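Long-range contacts in glycoside hydrolase (Streptococcus pneumoniae serotype 4, PDB 6ORH), which probably hydrolyses alpha-L-fucosidic linkages of host carbohydrate antigens, as a family 29 glycoside hydrolase with a C-terminal F5/8 type C domain: residues I4-P9 and L385-R390; A144-Q149 and E186-T191; L329-S334 and L366-G371. The protein carries 2 engineered substitutions. All blocks are in the same frame, centred on the assembly; numbering follows the deposited sequence. Where two conformers were deposited one is given.

Interaction 1. Residues I4-P9 and L385-R390; sequences IKPHGP and LKLGQR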
ATOM      1  N   ILE A   4      28.343  -7.668  17.368  1.00 36.91           N
ATOM      2  CA  ILE A   4      27.856  -6.941  16.207  1.00 30.02           C
ATOM      3  C   ILE A   4      27.794  -5.474  16.622  1.00 27.52           C
ATOM      4  O   ILE A   4      27.338  -5.169  17.723  1.00 28.53           O
ATOM      5  CB  ILE A   4      26.476  -7.526  15.835  1.00 28.77           C
ATOM      6  CG1 ILE A   4      26.617  -8.975  15.359  1.00 27.58           C
ATOM      7  CG2 ILE A   4      25.736  -6.661  14.823  1.00 27.08           C
ATOM      8  CD1 ILE A   4      25.297  -9.701  15.238  1.00 27.26           C
ATOM      9  N   LYS A   5      28.330  -4.591  15.771  1.00 25.69           N
ATOM     10  CA  LYS A   5      28.296  -3.165  16.044  1.00 24.33           C
ATOM     11  C   LYS A   5      26.880  -2.663  15.761  1.00 22.60           C
ATOM     12  O   LYS A   5      26.231  -3.153  14.851  1.00 20.88           O
ATOM     13  CB  LYS A   5      29.230  -2.413  15.094  1.00 26.71           C
ATOM     14  CG  LYS A   5      30.721  -2.693  15.247  1.00 33.75           C
ATOM     15  CD  LYS A   5      31.546  -1.593  14.596  1.00 37.60           C
ATOM     16  CE  LYS A   5      32.875  -2.072  14.062  1.00 43.08           C
ATOM     17  NZ  LYS A   5      33.624  -2.811  15.104  1.00 45.84           N
ATOM     18  N   PRO A   6      26.393  -1.631  16.477  1.00 19.80           N
ATOM     19  CA  PRO A   6      25.117  -1.000  16.112  1.00 19.11           C
ATOM     20  C   PRO A   6      25.169  -0.272  14.768  1.00 18.20           C
ATOM     21  O   PRO A   6      26.239   0.023  14.237  1.00 19.36           O
ATOM     22  CB  PRO A   6      24.872  -0.045  17.294  1.00 20.31           C
ATOM     23  CG  PRO A   6      26.265   0.309  17.764  1.00 21.43           C
ATOM     24  CD  PRO A   6      27.011  -1.012  17.658  1.00 21.42           C
ATOM     25  N   HIS A   7      23.983   0.018  14.215  1.00 15.74           N
ATOM     26  CA  HIS A   7      23.845   0.680  12.938  1.00 15.04           C
ATOM     27  C   HIS A   7      22.775   1.759  13.065  1.00 15.10           C
ATOM     28  O   HIS A   7      21.683   1.490  13.567  1.00 14.39           O
ATOM     29  CB  HIS A   7      23.418  -0.308  11.832  1.00 15.83           C
ATOM     30  CG  HIS A   7      23.038   0.417  10.586  1.00 17.03           C
ATOM     31  ND1 HIS A   7      23.999   0.910   9.707  1.00 16.57           N
ATOM     32  CD2 HIS A   7      21.825   0.796  10.098  1.00 15.89           C
ATOM     33  CE1 HIS A   7      23.403   1.529   8.697  1.00 15.41           C
ATOM     34  NE2 HIS A   7      22.060   1.485   8.934  1.00 14.85           N
ATOM     35  N   GLY A   8      23.102   2.979  12.608  1.00 16.04           N
ATOM     36  CA  GLY A   8      22.106   4.049  12.536  1.00 15.75           C
ATOM     37  C   GLY A   8      21.674   4.538  13.915  1.00 14.65           C
ATOM     38  O   GLY A   8      22.274   4.214  14.944  1.00 16.41           O
ATOM     39  N   PRO A   9      20.628   5.392  14.002  1.00 14.33           N
ATOM     40  CA  PRO A   9      20.186   5.908  15.297  1.00 14.12           C
ATOM     41  C   PRO A   9      19.430   4.856  16.106  1.00 14.47           C
ATOM     42  O   PRO A   9      18.560   4.174  15.570  1.00 16.17           O
ATOM     43  CB  PRO A   9      19.279   7.092  14.901  1.00 14.65           C
ATOM     44  CG  PRO A   9      18.770   6.744  13.519  1.00 14.40           C
ATOM     45  CD  PRO A   9      19.856   5.903  12.862  1.00 13.79           C
ATOM     46  N   LEU A 385      15.957  -4.012  17.132  1.00 15.93           N
ATOM     47  CA  LEU A 385      16.186  -2.585  16.943  1.00 16.29           C
ATOM     48  C   LEU A 385      17.143  -2.027  17.990  1.00 16.98           C
ATOM     49  O   LEU A 385      17.569  -0.886  17.849  1.00 18.09           O
ATOM     50  CB  LEU A 385      14.855  -1.816  16.925  1.00 15.02           C
ATOM     51  CG  LEU A 385      13.911  -2.087  15.758  1.00 14.37           C
ATOM     52  CD1 LEU A 385      12.773  -1.074  15.782  1.00 15.36           C
ATOM     53  CD2 LEU A 385      14.618  -2.086  14.398  1.00 14.50           C
ATOM     54  N   LYS A 386      17.511  -2.816  19.022  1.00 18.63           N
ATOM     55  CA  LYS A 386      18.561  -2.341  19.920  1.00 19.94           C
ATOM     56  C   LYS A 386      19.871  -2.176  19.159  1.00 18.68           C
ATOM     57  O   LYS A 386      20.777  -1.480  19.623  1.00 21.74           O
ATOM     58  CB  LYS A 386      18.801  -3.355  21.043  1.00 21.98           C
ATOM     59  CG  LYS A 386      17.594  -3.527  21.947  1.00 27.07           C
ATOM     60  CD  LYS A 386      17.728  -4.646  22.971  1.00 32.83           C
ATOM     61  CE  LYS A 386      16.536  -4.638  23.910  1.00 37.30           C
ATOM     62  NZ  LYS A 386      16.879  -5.194  25.241  1.00 42.76           N
ATOM     63  N   LEU A 387      19.984  -2.823  18.000  1.00 16.66           N
ATOM     64  CA  LEU A 387      21.172  -2.704  17.169  1.00 17.08           C
ATOM     65  C   LEU A 387      20.891  -1.867  15.909  1.00 15.77           C
ATOM     66  O   LEU A 387      21.720  -1.779  14.995  1.00 16.11           O
ATOM     67  CB  LEU A 387      21.686  -4.112  16.839  1.00 20.84           C
ATOM     68  CG  LEU A 387      22.508  -4.762  17.953  1.00 22.89           C
ATOM     69  CD1 LEU A 387      22.429  -6.278  17.887  1.00 25.85           C
ATOM     70  CD2 LEU A 387      23.960  -4.290  17.914  1.00 25.68           C
ATOM     71  N   GLY A 388      19.715  -1.224  15.879  1.00 16.35           N
ATOM     72  CA  GLY A 388      19.360  -0.328  14.780  1.00 15.08           C
ATOM     73  C   GLY A 388      18.579  -1.007  13.648  1.00 14.81           C
ATOM     74  O   GLY A 388      18.711  -2.208  13.382  1.00 14.47           O
ATOM     75  N   GLN A 389      17.747  -0.220  12.956  1.00 12.78           N
ATOM     76  CA  GLN A 389      16.942  -0.740  11.854  1.00 13.45           C
ATOM     77  C   GLN A 389      17.799  -0.838  10.589  1.00 13.19           C
ATOM     78  O   GLN A 389      18.550   0.102  10.259  1.00 14.31           O
ATOM     79  CB  GLN A 389      15.787   0.249  11.611  1.00 12.08           C
ATOM     80  CG  GLN A 389      14.745  -0.258  10.612  1.00 11.43           C
ATOM     81  CD  GLN A 389      13.547   0.654  10.449  1.00 11.64           C
ATOM     82  OE1 GLN A 389      13.472   1.701  11.099  1.00 11.75           O
ATOM     83  NE2 GLN A 389      12.603   0.245   9.601  1.00 10.32           N
ATOM     84  N   ARG A 390      17.670  -1.946   9.840  1.00 12.61           N
ATOM     85  CA  ARG A 390      18.624  -2.214   8.763  1.00 12.64           C
ATOM     86  C   ARG A 390      17.973  -2.640   7.453  1.00 13.60           C
ATOM     87  O   ARG A 390      18.383  -2.174   6.386  1.00 13.26           O
ATOM     88  CB  ARG A 390      19.603  -3.326   9.202  1.00 14.13           C
ATOM     89  CG  ARG A 390      20.385  -2.988  10.468  1.00 13.80           C
ATOM     90  CD  ARG A 390      21.083  -4.222  11.084  1.00 15.55           C
ATOM     91  NE  ARG A 390      21.803  -3.759  12.245  1.00 15.42           N
ATOM     92  CZ  ARG A 390      23.096  -3.978  12.515  1.00 15.77           C
ATOM     93  NH1 ARG A 390      23.830  -4.766  11.734  1.00 16.58           N
ATOM     94  NH2 ARG A 390      23.625  -3.440  13.593  1.00 16.60           N
TER
HETATM   95  O   HOH W   1      26.837  -4.288  11.818  1.00 22.66           O
HETATM   96  O   HOH W   2      17.550   2.692  13.542  1.00 13.97           O

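Interaction 2. Residues A144-Q149 and E186-T191; sequences AYYLAQ and EKWFET. With EDO (1,2-ethanediol), chain F.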
ATOM      1  N   ALA A 144       4.490  30.915  28.786  1.00 15.13           N
ATOM      2  CA  ALA A 144       4.545  30.692  30.229  1.00 14.55           C
ATOM      3  C   ALA A 144       3.278  30.011  30.757  1.00 13.92           C
ATOM      4  O   ALA A 144       3.350  29.199  31.680  1.00 14.35           O
ATOM      5  CB  ALA A 144       4.849  31.995  30.956  1.00 15.53           C
ATOM      6  N   TYR A 145       2.120  30.332  30.169  1.00 13.82           N
ATOM      7  CA  TYR A 145       0.848  29.705  30.505  1.00 14.20           C
ATOM      8  C   TYR A 145       0.925  28.210  30.174  1.00 13.68           C
ATOM      9  O   TYR A 145       0.614  27.357  31.021  1.00 14.08           O
ATOM     10  CB  TYR A 145      -0.282  30.395  29.721  1.00 15.08           C
ATOM     11  CG  TYR A 145      -1.626  29.709  29.749  1.00 14.85           C
ATOM     12  CD1 TYR A 145      -2.333  29.583  30.939  1.00 15.73           C
ATOM     13  CD2 TYR A 145      -2.191  29.131  28.613  1.00 14.94           C
ATOM     14  CE1 TYR A 145      -3.567  28.967  30.979  1.00 16.52           C
ATOM     15  CE2 TYR A 145      -3.439  28.516  28.642  1.00 15.88           C
ATOM     16  CZ  TYR A 145      -4.117  28.402  29.845  1.00 15.54           C
ATOM     17  OH  TYR A 145      -5.332  27.788  29.937  1.00 16.53           O
ATOM     18  N   TYR A 146       1.359  27.920  28.943  1.00 14.09           N
ATOM     19  CA  TYR A 146       1.472  26.528  28.490  1.00 13.55           C
ATOM     20  C   TYR A 146       2.396  25.737  29.415  1.00 13.46           C
ATOM     21  O   TYR A 146       2.051  24.630  29.868  1.00 13.35           O
ATOM     22  CB  TYR A 146       1.895  26.470  27.011  1.00 13.05           C
ATOM     23  CG  TYR A 146       1.738  25.097  26.400  1.00 12.57           C
ATOM     24  CD1 TYR A 146       2.748  24.148  26.552  1.00 12.25           C
ATOM     25  CD2 TYR A 146       0.621  24.765  25.661  1.00 11.93           C
ATOM     26  CE1 TYR A 146       2.613  22.878  26.009  1.00 12.30           C
ATOM     27  CE2 TYR A 146       0.467  23.499  25.106  1.00 11.98           C
ATOM     28  CZ  TYR A 146       1.457  22.549  25.319  1.00 12.27           C
ATOM     29  OH  TYR A 146       1.352  21.296  24.761  1.00 12.32           O
ATOM     30  N   LEU A 147       3.577  26.306  29.685  1.00 14.28           N
ATOM     31  CA  LEU A 147       4.606  25.664  30.497  1.00 15.02           C
ATOM     32  C   LEU A 147       4.098  25.455  31.926  1.00 15.31           C
ATOM     33  O   LEU A 147       4.316  24.402  32.526  1.00 13.86           O
ATOM     34  CB  LEU A 147       5.887  26.514  30.476  1.00 15.62           C
ATOM     35  CG  LEU A 147       7.042  25.950  31.310  1.00 15.65           C
ATOM     36  CD1 LEU A 147       7.443  24.557  30.831  1.00 18.28           C
ATOM     37  CD2 LEU A 147       8.251  26.889  31.272  1.00 16.81           C
ATOM     38  N   ALA A 148       3.428  26.464  32.488  1.00 14.55           N
ATOM     39  CA  ALA A 148       2.855  26.308  33.823  1.00 15.12           C
ATOM     40  C   ALA A 148       1.854  25.152  33.867  1.00 15.03           C
ATOM     41  O   ALA A 148       1.767  24.472  34.883  1.00 16.68           O
ATOM     42  CB  ALA A 148       2.213  27.588  34.297  1.00 15.14           C
ATOM     43  N   GLN A 149       1.098  24.940  32.783  1.00 13.06           N
ATOM     44  CA  GLN A 149       0.157  23.829  32.792  1.00 12.98           C
ATOM     45  C   GLN A 149       0.909  22.502  32.687  1.00 13.43           C
ATOM     46  O   GLN A 149       0.519  21.537  33.355  1.00 13.35           O
ATOM     47  CB  GLN A 149      -0.949  24.061  31.756  1.00 13.20           C
ATOM     48  CG  GLN A 149      -1.836  25.215  32.193  1.00 14.46           C
ATOM     49  CD  GLN A 149      -3.043  25.322  31.308  1.00 15.39           C
ATOM     50  OE1 GLN A 149      -2.983  25.070  30.093  1.00 16.82           O
ATOM     51  NE2 GLN A 149      -4.138  25.738  31.915  1.00 15.73           N
ATOM     52  N   GLU A 186      12.029  24.027  23.274  1.00 16.19           N
ATOM     53  CA  GLU A 186      13.132  23.490  24.070  1.00 17.66           C
ATOM     54  C   GLU A 186      12.878  23.634  25.569  1.00 17.05           C
ATOM     55  O   GLU A 186      13.185  22.731  26.347  1.00 16.56           O
ATOM     56  CB  GLU A 186      14.482  24.057  23.621  1.00 20.41           C
ATOM     57  CG  GLU A 186      14.889  23.515  22.270  1.00 24.73           C
ATOM     58  CD  GLU A 186      14.978  21.997  22.096  1.00 27.96           C
ATOM     59  OE1 GLU A 186      15.253  21.252  23.095  1.00 28.25           O
ATOM     60  OE2 GLU A 186      14.775  21.548  20.955  1.00 31.97           O
ATOM     61  N   LYS A 187      12.323  24.774  26.000  1.00 16.70           N
ATOM     62  CA  LYS A 187      12.018  24.985  27.399  1.00 16.47           C
ATOM     63  C   LYS A 187      10.933  24.006  27.838  1.00 16.10           C
ATOM     64  O   LYS A 187      11.035  23.417  28.907  1.00 15.52           O
ATOM     65  CB  LYS A 187      11.603  26.444  27.623  1.00 18.85           C
ATOM     66  CG  LYS A 187      11.474  26.831  29.082  1.00 24.22           C
ATOM     67  CD  LYS A 187      11.351  28.328  29.253  1.00 25.65           C
ATOM     68  CE  LYS A 187      11.249  28.724  30.712  1.00 29.16           C
ATOM     69  NZ  LYS A 187      10.950  30.170  30.814  1.00 27.59           N
ATOM     70  N   TRP A 188       9.938  23.780  26.969  1.00 14.48           N
ATOM     71  CA  TRP A 188       8.912  22.795  27.299  1.00 14.63           C
ATOM     72  C   TRP A 188       9.519  21.404  27.456  1.00 13.64           C
ATOM     73  O   TRP A 188       9.169  20.709  28.417  1.00 14.35           O
ATOM     74  CB  TRP A 188       7.813  22.740  26.238  1.00 14.13           C
ATOM     75  CG  TRP A 188       7.061  24.017  26.016  1.00 14.29           C
ATOM     76  CD1 TRP A 188       7.143  25.192  26.713  1.00 14.91           C
ATOM     77  CD2 TRP A 188       6.019  24.201  25.048  1.00 14.55           C
ATOM     78  NE1 TRP A 188       6.232  26.105  26.219  1.00 14.84           N
ATOM     79  CE2 TRP A 188       5.543  25.525  25.191  1.00 14.97           C
ATOM     80  CE3 TRP A 188       5.457  23.363  24.077  1.00 13.88           C
ATOM     81  CZ2 TRP A 188       4.499  26.024  24.401  1.00 14.43           C
ATOM     82  CZ3 TRP A 188       4.462  23.864  23.265  1.00 14.40           C
ATOM     83  CH2 TRP A 188       3.974  25.161  23.466  1.00 13.44           C
ATOM     84  N   PHE A 189      10.411  21.022  26.536  1.00 13.34           N
ATOM     85  CA  PHE A 189      10.965  19.669  26.550  1.00 13.95           C
ATOM     86  C   PHE A 189      11.829  19.491  27.794  1.00 15.80           C
ATOM     87  O   PHE A 189      11.844  18.405  28.398  1.00 14.79           O
ATOM     88  CB  PHE A 189      11.757  19.377  25.269  1.00 13.95           C
ATOM     89  CG  PHE A 189      10.994  19.504  23.971  1.00 13.63           C
ATOM     90  CD1 PHE A 189       9.596  19.421  23.935  1.00 14.71           C
ATOM     91  CD2 PHE A 189      11.688  19.734  22.779  1.00 13.76           C
ATOM     92  CE1 PHE A 189       8.919  19.504  22.719  1.00 14.32           C
ATOM     93  CE2 PHE A 189      11.014  19.850  21.572  1.00 13.68           C
ATOM     94  CZ  PHE A 189       9.630  19.746  21.551  1.00 13.30           C
ATOM     95  N   GLU A 190      12.538  20.562  28.182  0.50 15.72           N
ATOM     96  CA  GLU A 190      13.366  20.518  29.380  0.50 16.22           C
ATOM     97  C   GLU A 190      12.526  20.204  30.617  0.50 16.16           C
ATOM     98  O   GLU A 190      12.904  19.345  31.421  0.50 15.98           O
ATOM     99  CB  GLU A 190      14.099  21.849  29.557  0.50 17.85           C
ATOM    100  CG  GLU A 190      15.322  21.989  28.678  0.50 19.83           C
ATOM    101  CD  GLU A 190      15.945  23.378  28.737  0.50 22.02           C
ATOM    102  OE1 GLU A 190      15.447  24.214  29.509  0.50 24.95           O
ATOM    103  OE2 GLU A 190      16.904  23.628  27.998  0.50 23.81           O
ATOM    104  N   THR A 191      11.382  20.899  30.758  1.00 14.50           N
ATOM    105  CA  THR A 191      10.494  20.700  31.888  1.00 15.02           C
ATOM    106  C   THR A 191       9.939  19.272  31.870  1.00 14.82           C
ATOM    107  O   THR A 191       9.786  18.648  32.921  1.00 15.35           O
ATOM    108  CB  THR A 191       9.379  21.756  31.938  1.00 15.55           C
ATOM    109  OG1 THR A 191       9.977  22.929  32.501  1.00 18.78           O
ATOM    110  CG2 THR A 191       8.200  21.371  32.804  1.00 15.50           C
TER
HETATM  111  C1  EDO F 506      14.607  16.900  21.662  1.00 43.02           C
HETATM  112  O1  EDO F 506      14.852  18.069  20.896  1.00 45.73           O
HETATM  113  C2  EDO F 506      15.144  17.019  23.035  1.00 44.33           C
HETATM  114  O2  EDO F 506      15.265  18.360  23.523  1.00 42.14           O

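Interaction 3. Residues L329-S334 and L366-G371; sequences LGAEVS and LELDLG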
ATOM      1  N   LEU A 329       6.591 -22.196  15.074  1.00 23.57           N
ATOM      2  CA  LEU A 329       7.367 -22.506  16.271  1.00 28.13           C
ATOM      3  C   LEU A 329       8.051 -23.861  16.108  1.00 28.43           C
ATOM      4  O   LEU A 329       7.401 -24.845  15.783  1.00 33.16           O
ATOM      5  CB  LEU A 329       6.444 -22.564  17.490  1.00 31.10           C
ATOM      6  CG  LEU A 329       6.334 -21.325  18.365  1.00 32.48           C
ATOM      7  CD1 LEU A 329       5.427 -21.622  19.550  1.00 30.98           C
ATOM      8  CD2 LEU A 329       7.694 -20.808  18.833  1.00 30.50           C
ATOM      9  N   GLY A 330       9.362 -23.911  16.332  1.00 30.27           N
ATOM     10  CA  GLY A 330      10.117 -25.152  16.263  1.00 30.58           C
ATOM     11  C   GLY A 330      10.431 -25.622  14.844  1.00 31.99           C
ATOM     12  O   GLY A 330      11.078 -26.648  14.663  1.00 31.67           O
ATOM     13  N   ALA A 331       9.988 -24.882  13.819  1.00 30.31           N
ATOM     14  CA  ALA A 331      10.408 -25.200  12.460  1.00 26.82           C
ATOM     15  C   ALA A 331      11.935 -25.197  12.341  1.00 28.41           C
ATOM     16  O   ALA A 331      12.625 -24.404  12.983  1.00 29.11           O
ATOM     17  CB  ALA A 331       9.780 -24.222  11.491  1.00 26.60           C
ATOM     18  N   GLU A 332      12.455 -26.078  11.480  1.00 28.83           N
ATOM     19  CA  GLU A 332      13.872 -26.145  11.164  1.00 31.82           C
ATOM     20  C   GLU A 332      14.214 -25.016  10.192  1.00 28.81           C
ATOM     21  O   GLU A 332      13.561 -24.885   9.169  1.00 26.67           O
ATOM     22  CB  GLU A 332      14.183 -27.487  10.499  1.00 38.65           C
ATOM     23  CG  GLU A 332      14.809 -28.505  11.441  1.00 50.93           C
ATOM     24  CD  GLU A 332      16.322 -28.580  11.299  1.00 58.40           C
ATOM     25  OE1 GLU A 332      17.029 -28.115  12.228  1.00 57.89           O
ATOM     26  OE2 GLU A 332      16.794 -29.085  10.248  1.00 64.14           O
ATOM     27  N   VAL A 333      15.255 -24.238  10.504  1.00 25.85           N
ATOM     28  CA  VAL A 333      15.657 -23.133   9.641  1.00 24.93           C
ATOM     29  C   VAL A 333      17.074 -23.360   9.121  1.00 24.52           C
ATOM     30  O   VAL A 333      17.990 -23.622   9.896  1.00 28.57           O
ATOM     31  CB  VAL A 333      15.565 -21.790  10.396  1.00 24.29           C
ATOM     32  CG1 VAL A 333      15.863 -20.633   9.451  1.00 25.54           C
ATOM     33  CG2 VAL A 333      14.217 -21.588  11.063  1.00 23.39           C
ATOM     34  N   SER A 334      17.279 -23.204   7.810  1.00 23.49           N
ATOM     35  CA  SER A 334      18.617 -23.292   7.242  1.00 23.17           C
ATOM     36  C   SER A 334      18.933 -22.011   6.485  1.00 22.79           C
ATOM     37  O   SER A 334      18.031 -21.289   6.053  1.00 24.90           O
ATOM     38  CB  SER A 334      18.739 -24.447   6.304  1.00 24.88           C
ATOM     39  OG  SER A 334      17.610 -24.476   5.466  1.00 25.83           O
ATOM     40  N   LEU A 366      16.795 -17.569   3.941  1.00 18.42           N
ATOM     41  CA  LEU A 366      16.456 -18.442   5.065  1.00 18.96           C
ATOM     42  C   LEU A 366      15.316 -19.354   4.623  1.00 20.45           C
ATOM     43  O   LEU A 366      14.320 -18.890   4.076  1.00 21.50           O
ATOM     44  CB  LEU A 366      16.016 -17.585   6.264  1.00 18.15           C
ATOM     45  CG  LEU A 366      17.110 -16.728   6.885  1.00 19.32           C
ATOM     46  CD1 LEU A 366      16.515 -15.625   7.763  1.00 19.14           C
ATOM     47  CD2 LEU A 366      18.060 -17.623   7.685  1.00 21.94           C
ATOM     48  N   GLU A 367      15.446 -20.674   4.848  1.00 18.25           N
ATOM     49  CA  GLU A 367      14.364 -21.577   4.476  1.00 19.41           C
ATOM     50  C   GLU A 367      13.858 -22.275   5.733  1.00 18.82           C
ATOM     51  O   GLU A 367      14.671 -22.788   6.525  1.00 20.84           O
ATOM     52  CB  GLU A 367      14.857 -22.616   3.463  1.00 19.74           C
ATOM     53  CG  GLU A 367      13.752 -23.546   2.973  1.00 21.80           C
ATOM     54  CD  GLU A 367      14.155 -24.384   1.767  1.00 24.65           C
ATOM     55  OE1 GLU A 367      14.835 -23.855   0.878  1.00 24.04           O
ATOM     56  OE2 GLU A 367      13.803 -25.582   1.722  1.00 28.53           O
ATOM     57  N   LEU A 368      12.533 -22.254   5.912  1.00 19.07           N
ATOM     58  CA  LEU A 368      11.891 -22.913   7.046  1.00 20.74           C
ATOM     59  C   LEU A 368      11.262 -24.201   6.536  1.00 21.42           C
ATOM     60  O   LEU A 368      10.611 -24.191   5.493  1.00 21.66           O
ATOM     61  CB  LEU A 368      10.776 -22.041   7.640  1.00 21.66           C
ATOM     62  CG  LEU A 368      11.245 -20.914   8.560  1.00 23.59           C
ATOM     63  CD1 LEU A 368      11.864 -19.799   7.736  1.00 27.08           C
ATOM     64  CD2 LEU A 368      10.090 -20.353   9.372  1.00 23.43           C
ATOM     65  N   ASP A 369      11.433 -25.283   7.317  1.00 22.94           N
ATOM     66  CA  ASP A 369      10.730 -26.540   7.095  1.00 23.20           C
ATOM     67  C   ASP A 369       9.835 -26.789   8.307  1.00 21.81           C
ATOM     68  O   ASP A 369      10.342 -27.021   9.395  1.00 23.36           O
ATOM     69  CB  ASP A 369      11.731 -27.690   6.907  1.00 23.00           C
ATOM     70  CG  ASP A 369      11.057 -29.031   6.614  1.00 26.66           C
ATOM     71  OD1 ASP A 369       9.825 -29.137   6.768  1.00 22.55           O
ATOM     72  OD2 ASP A 369      11.782 -29.960   6.211  1.00 31.90           O
ATOM     73  N   LEU A 370       8.519 -26.695   8.111  1.00 20.48           N
ATOM     74  CA  LEU A 370       7.549 -26.782   9.190  1.00 22.75           C
ATOM     75  C   LEU A 370       7.386 -28.232   9.639  1.00 27.56           C
ATOM     76  O   LEU A 370       6.759 -28.482  10.674  1.00 30.48           O
ATOM     77  CB  LEU A 370       6.200 -26.221   8.726  1.00 22.15           C
ATOM     78  CG  LEU A 370       6.217 -24.781   8.214  1.00 21.72           C
ATOM     79  CD1 LEU A 370       4.806 -24.325   7.892  1.00 22.77           C
ATOM     80  CD2 LEU A 370       6.853 -23.858   9.250  1.00 22.99           C
ATOM     81  N   GLY A 371       7.948 -29.165   8.857  1.00 28.08           N
ATOM     82  CA  GLY A 371       7.943 -30.577   9.239  1.00 31.96           C
ATOM     83  C   GLY A 371       6.718 -31.331   8.713  1.00 33.16           C
ATOM     84  O   GLY A 371       6.749 -32.556   8.581  1.00 34.83           O
TER
HETATM   85  O   HOH W   3      15.017 -25.730   6.500  1.00 31.24           O

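Interaction 1. Residues I4-P9 and L385-R390
His7 and Arg390 lie at the centre of a contact between the N-terminal tail and a loop of the F5/8 type C beta-sandwich. The tail, 4-9, precedes helix 13-21, and the loop, 385-390, joins strands 378-382 and 391-400. Neither segment forms a strand here, and the polar bonds are made largely by backbone oxygens. Arg390 NH2 donates to Lys5 O at 2.9 Å, in the carbonyl plane. Arg390 NH2 also donates to Leu387 O at 2.9 Å, within its own loop. The two NH2 bonds, to Lys5 O and Leu387 O, lie in the guanidinium plane and limit its rotation. His7 N also donates to Leu387 O, at 3.0 Å, from above the carbonyl plane. The two donors reach this oxygen from opposite faces of that plane. Arg390 NH1 is held by Leu439 O and by a water that also donates to Lys5 O.

Van der Waals contacts surround these bonds. His7 CB lies over one face of the guanidinium group, 3.6 Å from Arg390 NH2. The imidazole plane is turned 65° from that group, and His7 NE2 is hydrogen-bonded to Gln437 OE1. Leu387 CD2 reaches the tail backbone at Ile4 O and makes looser apolar contacts with Ile4 CG2 and Pro6 CB. Ile4 and Leu387 both rest on Leu441 of the sandwich.

Gly388 CA makes a CA-H...O contact of 3.2 Å with His7 O. At the edge of the imidazole, nearly in its plane, His7 CD2 stands 3.4 Å from Gln389 O.

Interaction 2. Residues A144-Q149 and E186-T191
Two nearly parallel helices of the alpha-L-fucosidase TIM-barrel domain meet here, joined by a Tyr146-Trp188 stack and by Leu147. Their segment axes are 10.2 Å apart and differ by 13° in direction. The tyrosine ring and the six-membered ring of the indole form a face-to-face stack, with centroids 3.8 Å apart and planes at 17°. Tyr146 CD1 lies over the indole face, 3.3 Å from Trp188 CZ2. Tyr146 CG is anti to the backbone N, whereas Trp188 CG lies beside its own backbone N. These torsions turn both rings to the same side of the helix pair. The hydroxyl of Tyr146 is bonded to Leu124 O, which ties the hydroxyl end of the ring to barrel strand 119-124.

Leu147 fills the other side of the interface with its two methyl branches. Leu147 CD1 lies 3.4 Å from Thr191 OG1. Leu147 CD2 lies 3.6 Å from Lys187 CE, and the two side chains cross at about a right angle. The lysine chain is extended beyond CG, and its methylene groups run past the leucine.

Trp188 also touches Asn143 and Leu150 of helix 139-154, and its ring meets that of Tyr183. Tyr146 packs on Met170. The chain runs from helix 139-154 through strand 167-169 to helix 185-196. Both helices flank the barrel sheet, where strand 167-169 lies between strands 119-124 and 200-202.

Interaction 3. Residues L329-S334 and L366-G371
Val333 has CG1 anti to its backbone N (chi1 -175°), which directs CG1 at Leu366 and leaves CG2 for Leu368. Val333 and Leu368 face each other as a pair on one side of the sheet, and their side chains lie side by side, pointing the same way. Val333 CG2 is 3.9 Å from Leu368 CG, and Val333 CG1 is 4.1 Å from Leu366 CD2.

The two segments form an antiparallel strand pair at one margin of the F5/8 type C beta-sandwich. Strand 332-334 is an edge strand, within this chain, of a five-stranded antiparallel sheet, and strand 364-370 is its neighbour. Glu332 with Asp369 and Ser334 with Glu367 are hydrogen-bonded pairs. Val333 with Leu368, between them, is a non-hydrogen-bonded pair. Four backbone bonds hold the strands together. The shortest is Asp369 N to Glu332 O, at 2.8 Å. CA-H...O contacts from Val333, Leu366 and Leu368 add to this ladder.

The two faces of the pair differ. Val333 and Leu368 share one face, where Leu368 packs on Ile445 of the second sheet. Just before strand 332-334, Ala331 CB rests 3.7 Å from Leu370 CD2, and Leu370 reaches Leu447. Glu332, Ser334, Glu367 and Asp369 occupy the opposite face. Glu367 forms a salt bridge there with Arg430 of strand 428-436. A water near this face donates to Glu367 O and hydrogen-bonds with Ser334 OG, linking the two strands beside the backbone ladder.

Strand 364-370 leads into a corner at Gly371. Asp369 makes an Asx turn there: Asp369 OD1 accepts from Gly371 N at 2.8 Å, with the donor above the carboxylate plane. The same oxygen also accepts from Gln427 NE2.

Overall arrangement
The three contacts are spread over both domains. Interaction 2 lies in the TIM-barrel domain, and interaction 3 lies in the F5/8 type C beta-sandwich on the other side of the chain's centre. Their centres are about 53 Å apart. The centre of interaction 1 is about 33 Å from that of interaction 2 and about 26 Å from that of interaction 3, and none of the three touches another. Along the chain, interaction 2 closes before interaction 3 opens. Both are nested inside the loop closed by interaction 1, which brings the N-terminal tail back to the C-terminal domain. Interactions 2 and 3 are local to their domains, while interaction 1 spans most of the sequence.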